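Local coordinates for protein dihydrodipicolinate synthase (Oceanobacillus iheyensis HTE831, PDB 3D0C) that probably catalyses the 4-hydroxy-tetrahydrodipicolinate synthase step of lysine biosynthesis, condensing pyruvate with aspartate semialdehyde through a Schiff-base intermediate, at residues Asn53-Gly57 and Glu58-Leu62; Lys68-Ala71 and Thr72-Glu76. The protein carries 1 engineered substitution. All blocks are in the same frame, centred on the assembly; numbering follows the deposited sequence.

Contact 1. Residues Asn53-Gly57 and Glu58-Leu62; sequences NGNTG and EFYAL
Two first torsions set the meeting of Asn53 and Phe59: CG of Phe59 stands opposite its own backbone N (chi1 172°), which turns the ring toward Asn53, while the Asn53 amide carbon lies opposite its carbonyl carbon (chi1 -77°) and carries OD1 to the ring edge. There OD1 lies near the ring plane, 3.6 Å from Phe59 CD1, and the amide and ring planes are 60° apart. The same oxygen meets the methyl CD1 of Leu62 at 3.6 Å, whereas ND2 of Asn53 is bonded to the carbonyl oxygen of Ala67 in the helix that follows. The backbone from Gly54 onward turns tightly, with short 3-10 segments at 55-56 and 59-61. Glu58 N donates to Asn55 O at 3.0 Å, and Phe59 N reaches Gly54 O in a weak bond of 3.5 Å. This is the loop after strand 49-50 of the TIM barrel, and it includes Thr56, predicted to bind pyruvate; Asn55 comes close to Tyr143, the predicted proton donor/acceptor. ND2 of Asn55 approaches CD2 of the Tyr60 ring obliquely at 3.5 Å, and a water accepts from both Asn55 ND2 (2.8 Å) and Tyr60 N, tying the amide to the turn. CD2 of Phe59 sits 3.7 Å above the centre of the Tyr60 ring plane. The Glu58 carboxylate has several partners: OE2 forms a salt bridge with Lys265 and accepts from a second water, which also donates to Thr56 O, and OE1 accepts from Arg279 N.

Contact 2. Residues Lys68-Ala71 and Thr72-Glu76; sequences KQVA and TRVTE
Regular alpha-helical geometry carries Lys68-Ala71 into Thr72-Glu76, with four successive bonds from N-H of i+4 to C=O of i: Thr72 N, Arg73 N, Val74 N and Thr75 N to the carbonyl oxygens of Lys68, Gln69, Val70 and Ala71. The helix, 64-78, is the crossover of a beta-alpha-beta unit of the TIM barrel, joining strands 49-50 and 83-88. Val70 and Val74 lie side by side and point the same way, CG1 of Val70 being 4.1 Å from CG2 of Val74. Their buried row turns toward neighbouring loops, Val70 on Val21 and Ile30 and Val74 on Pro52. Longer side chains reach adjacent helices: Lys68 NZ pairs with Glu97, and Arg73 NH2 with Asp36. OG1 of Thr72 is hydrogen-bonded to Ser105 OG and lies 2.9 Å from Lys68 O. In Thr75 the hydroxyl is turned back beside its own backbone N (chi1 -63°), which brings it over the preceding turn. Replacing Thr75 with a valine would probably cost Ala71 O its hydroxyl donor, although the backbone N-H of the same residue would stay. At present that oxygen accepts twice, from Thr75 N at 2.9 Å, nearly straight (167°), and from Thr75 OG1 at 2.9 Å, 41° out of the carbonyl plane.

The two contacts follow one another along the chain, with centres about 13 Å apart: contact 1 in the loop after strand 49-50, contact 2 on the helix that this loop leads into. Contact 1 is the more deeply buried, lies near the predicted active-site residues and also packs against the second subunit; contact 2 is partly buried, and no other chain touches it. Their chemistry follows that placement. Residues 53-62 rely on irregular turns, aromatic rings and bridging waters, while 68-76 repeat one helical bond, backed by the hydroxyl of Thr75. They meet directly where Asn53 ND2 packs 3.7 Å from Ala71 CB and Leu62 CD1 lies 4.0 Å from Val70 CG2.

Contact 1. Residues Asn53-Gly57 and Glu58-Leu62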
loop_
_atom_site.group_PDB
_atom_site.type_symbol
_atom_site.label_atom_id
_atom_site.label_comp_id
_atom_site.label_asym_id
_atom_site.label_seq_id
_atom_site.Cartn_x
_atom_site.Cartn_y
_atom_site.Cartn_z
ATOM N N ASN A 53 6.249 -14.340 -4.534
ATOM C CA ASN A 53 5.927 -13.149 -3.752
ATOM C C ASN A 53 5.717 -11.895 -4.583
ATOM O O ASN A 53 6.120 -10.779 -4.207
ATOM C CB ASN A 53 6.959 -12.908 -2.647
ATOM C CG ASN A 53 6.752 -13.844 -1.469
ATOM O OD1 ASN A 53 5.620 -14.214 -1.164
ATOM N ND2 ASN A 53 7.836 -14.225 -0.801
ATOM N N GLY A 54 5.081 -12.113 -5.729
ATOM C CA GLY A 54 4.702 -11.031 -6.616
ATOM C C GLY A 54 3.259 -10.780 -6.196
ATOM O O GLY A 54 2.721 -11.521 -5.367
ATOM N N ASN A 55 2.614 -9.755 -6.735
ATOM C CA ASN A 55 1.233 -9.500 -6.349
ATOM C C ASN A 55 0.310 -10.593 -6.880
ATOM O O ASN A 55 -0.770 -10.803 -6.343
ATOM C CB ASN A 55 0.789 -8.121 -6.845
ATOM C CG ASN A 55 1.322 -6.994 -5.972
ATOM O OD1 ASN A 55 1.690 -5.930 -6.466
ATOM N ND2 ASN A 55 1.352 -7.221 -4.663
ATOM N N THR A 56 0.738 -11.300 -7.924
ATOM C CA THR A 56 -0.094 -12.366 -8.470
ATOM C C THR A 56 -0.088 -13.512 -7.475
ATOM O O THR A 56 -0.929 -14.408 -7.545
ATOM C CB THR A 56 0.431 -12.900 -9.814
ATOM O OG1 THR A 56 0.780 -11.806 -10.667
ATOM C CG2 THR A 56 -0.655 -13.729 -10.499
ATOM N N GLY A 57 0.877 -13.469 -6.559
ATOM C CA GLY A 57 0.996 -14.484 -5.531
ATOM C C GLY A 57 0.379 -14.019 -4.223
ATOM O O GLY A 57 0.600 -14.628 -3.177
ATOM N N GLU A 58 -0.381 -12.927 -4.282
ATOM C CA GLU A 58 -1.045 -12.365 -3.104
ATOM C C GLU A 58 -0.077 -12.140 -1.943
ATOM O O GLU A 58 -0.368 -12.440 -0.784
ATOM C CB GLU A 58 -2.221 -13.265 -2.690
ATOM C CG GLU A 58 -3.291 -13.340 -3.774
ATOM C CD GLU A 58 -4.425 -14.298 -3.454
ATOM O OE1 GLU A 58 -5.277 -13.966 -2.606
ATOM O OE2 GLU A 58 -4.463 -15.392 -4.056
ATOM N N PHE A 59 1.080 -11.580 -2.285
ATOM C CA PHE A 59 2.132 -11.273 -1.330
ATOM C C PHE A 59 1.610 -10.567 -0.085
ATOM O O PHE A 59 1.920 -10.968 1.039
ATOM C CB PHE A 59 3.190 -10.390 -2.006
ATOM C CG PHE A 59 4.236 -9.859 -1.066
ATOM C CD1 PHE A 59 5.077 -10.724 -0.379
ATOM C CD2 PHE A 59 4.393 -8.486 -0.886
ATOM C CE1 PHE A 59 6.061 -10.233 0.477
ATOM C CE2 PHE A 59 5.376 -7.984 -0.033
ATOM C CZ PHE A 59 6.210 -8.860 0.651
ATOM N N TYR A 60 0.821 -9.515 -0.284
ATOM C CA TYR A 60 0.303 -8.757 0.849
ATOM C C TYR A 60 -0.741 -9.460 1.723
ATOM O O TYR A 60 -1.092 -8.957 2.786
ATOM C CB TYR A 60 -0.219 -7.397 0.367
ATOM C CG TYR A 60 0.903 -6.471 -0.053
ATOM C CD1 TYR A 60 1.851 -6.027 0.874
ATOM C CD2 TYR A 60 1.041 -6.062 -1.382
ATOM C CE1 TYR A 60 2.909 -5.202 0.488
ATOM C CE2 TYR A 60 2.097 -5.237 -1.777
ATOM C CZ TYR A 60 3.026 -4.812 -0.840
ATOM O OH TYR A 60 4.063 -3.997 -1.226
ATOM N N ALA A 61 -1.228 -10.623 1.289
ATOM C CA ALA A 61 -2.208 -11.373 2.077
ATOM C C ALA A 61 -1.490 -12.426 2.925
ATOM O O ALA A 61 -2.127 -13.205 3.652
ATOM C CB ALA A 61 -3.216 -12.048 1.160
ATOM N N LEU A 62 -0.162 -12.444 2.815
ATOM C CA LEU A 62 0.677 -13.389 3.544
ATOM C C LEU A 62 1.365 -12.712 4.719
ATOM O O LEU A 62 1.695 -11.524 4.652
ATOM C CB LEU A 62 1.762 -13.951 2.618
ATOM C CG LEU A 62 1.354 -14.591 1.287
ATOM C CD1 LEU A 62 2.599 -15.019 0.538
ATOM C CD2 LEU A 62 0.442 -15.791 1.539
HETATM O O HOH W 1 -0.240 -8.607 -2.894
HETATM O O HOH W 2 -2.173 -16.107 -5.626
#

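Contact 2. Residues Lys68-Ala71 and Thr72-Glu76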
loop_
_atom_site.group_PDB
_atom_site.type_symbol
_atom_site.label_atom_id
_atom_site.label_comp_id
_atom_site.label_asym_id
_atom_site.label_seq_id
_atom_site.Cartn_x
_atom_site.Cartn_y
_atom_site.Cartn_z
ATOM N N LYS A 68 8.284 -15.742 3.606
ATOM C CA LYS A 68 9.604 -16.352 3.549
ATOM C C LYS A 68 9.458 -17.818 3.126
ATOM O O LYS A 68 10.252 -18.321 2.326
ATOM C CB LYS A 68 10.287 -16.274 4.915
ATOM C CG LYS A 68 10.570 -14.858 5.383
ATOM C CD LYS A 68 11.133 -14.868 6.788
ATOM C CE LYS A 68 11.484 -13.467 7.249
ATOM N NZ LYS A 68 11.905 -13.466 8.675
ATOM N N GLN A 69 8.441 -18.495 3.657
ATOM C CA GLN A 69 8.212 -19.903 3.324
ATOM C C GLN A 69 7.923 -20.107 1.834
ATOM O O GLN A 69 8.395 -21.073 1.233
ATOM C CB GLN A 69 7.058 -20.476 4.152
ATOM C CG GLN A 69 7.312 -20.503 5.655
ATOM C CD GLN A 69 6.234 -21.257 6.415
ATOM O OE1 GLN A 69 5.040 -20.989 6.264
ATOM N NE2 GLN A 69 6.654 -22.206 7.244
ATOM N N VAL A 70 7.145 -19.204 1.244
ATOM C CA VAL A 70 6.826 -19.301 -0.177
ATOM C C VAL A 70 8.082 -19.088 -1.013
ATOM O O VAL A 70 8.377 -19.870 -1.917
ATOM C CB VAL A 70 5.760 -18.255 -0.595
ATOM C CG1 VAL A 70 5.543 -18.301 -2.104
ATOM C CG2 VAL A 70 4.454 -18.530 0.133
ATOM N N ALA A 71 8.833 -18.037 -0.711
ATOM C CA ALA A 71 10.054 -17.761 -1.456
ATOM C C ALA A 71 10.990 -18.963 -1.358
ATOM O O ALA A 71 11.515 -19.449 -2.365
ATOM C CB ALA A 71 10.738 -16.511 -0.906
ATOM N N THR A 72 11.192 -19.444 -0.137
ATOM C CA THR A 72 12.066 -20.582 0.092
ATOM C C THR A 72 11.602 -21.790 -0.718
ATOM O O THR A 72 12.392 -22.409 -1.445
ATOM C CB THR A 72 12.108 -20.937 1.598
ATOM O OG1 THR A 72 12.724 -19.859 2.319
ATOM C CG2 THR A 72 12.905 -22.211 1.837
ATOM N N ARG A 73 10.314 -22.098 -0.598
ATOM C CA ARG A 73 9.695 -23.232 -1.289
ATOM C C ARG A 73 9.887 -23.176 -2.804
ATOM O O ARG A 73 10.309 -24.151 -3.435
ATOM C CB ARG A 73 8.198 -23.261 -0.987
ATOM C CG ARG A 73 7.455 -24.445 -1.586
ATOM C CD ARG A 73 7.627 -25.677 -0.712
ATOM N NE ARG A 73 6.686 -26.737 -1.062
ATOM C CZ ARG A 73 6.404 -27.768 -0.272
ATOM N NH1 ARG A 73 6.994 -27.870 0.913
ATOM N NH2 ARG A 73 5.535 -28.692 -0.662
ATOM N N VAL A 74 9.550 -22.034 -3.395
ATOM C CA VAL A 74 9.694 -21.880 -4.832
ATOM C C VAL A 74 11.151 -21.994 -5.258
ATOM O O VAL A 74 11.468 -22.722 -6.198
ATOM C CB VAL A 74 9.130 -20.520 -5.315
ATOM C CG1 VAL A 74 9.289 -20.395 -6.838
ATOM C CG2 VAL A 74 7.669 -20.404 -4.933
ATOM N N THR A 75 12.040 -21.284 -4.563
ATOM C CA THR A 75 13.461 -21.320 -4.900
ATOM C C THR A 75 14.009 -22.752 -4.925
ATOM O O THR A 75 14.683 -23.159 -5.882
ATOM C CB THR A 75 14.298 -20.477 -3.898
ATOM O OG1 THR A 75 13.905 -19.101 -3.982
ATOM C CG2 THR A 75 15.790 -20.590 -4.213
ATOM N N GLU A 76 13.719 -23.510 -3.871
ATOM C CA GLU A 76 14.195 -24.883 -3.771
ATOM C C GLU A 76 13.560 -25.797 -4.816
ATOM O O GLU A 76 14.241 -26.645 -5.394
ATOM C CB GLU A 76 13.954 -25.419 -2.353
ATOM C CG GLU A 76 14.573 -24.530 -1.283
ATOM C CD GLU A 76 14.522 -25.128 0.111
ATOM O OE1 GLU A 76 13.462 -25.666 0.496
ATOM O OE2 GLU A 76 15.542 -25.042 0.828
#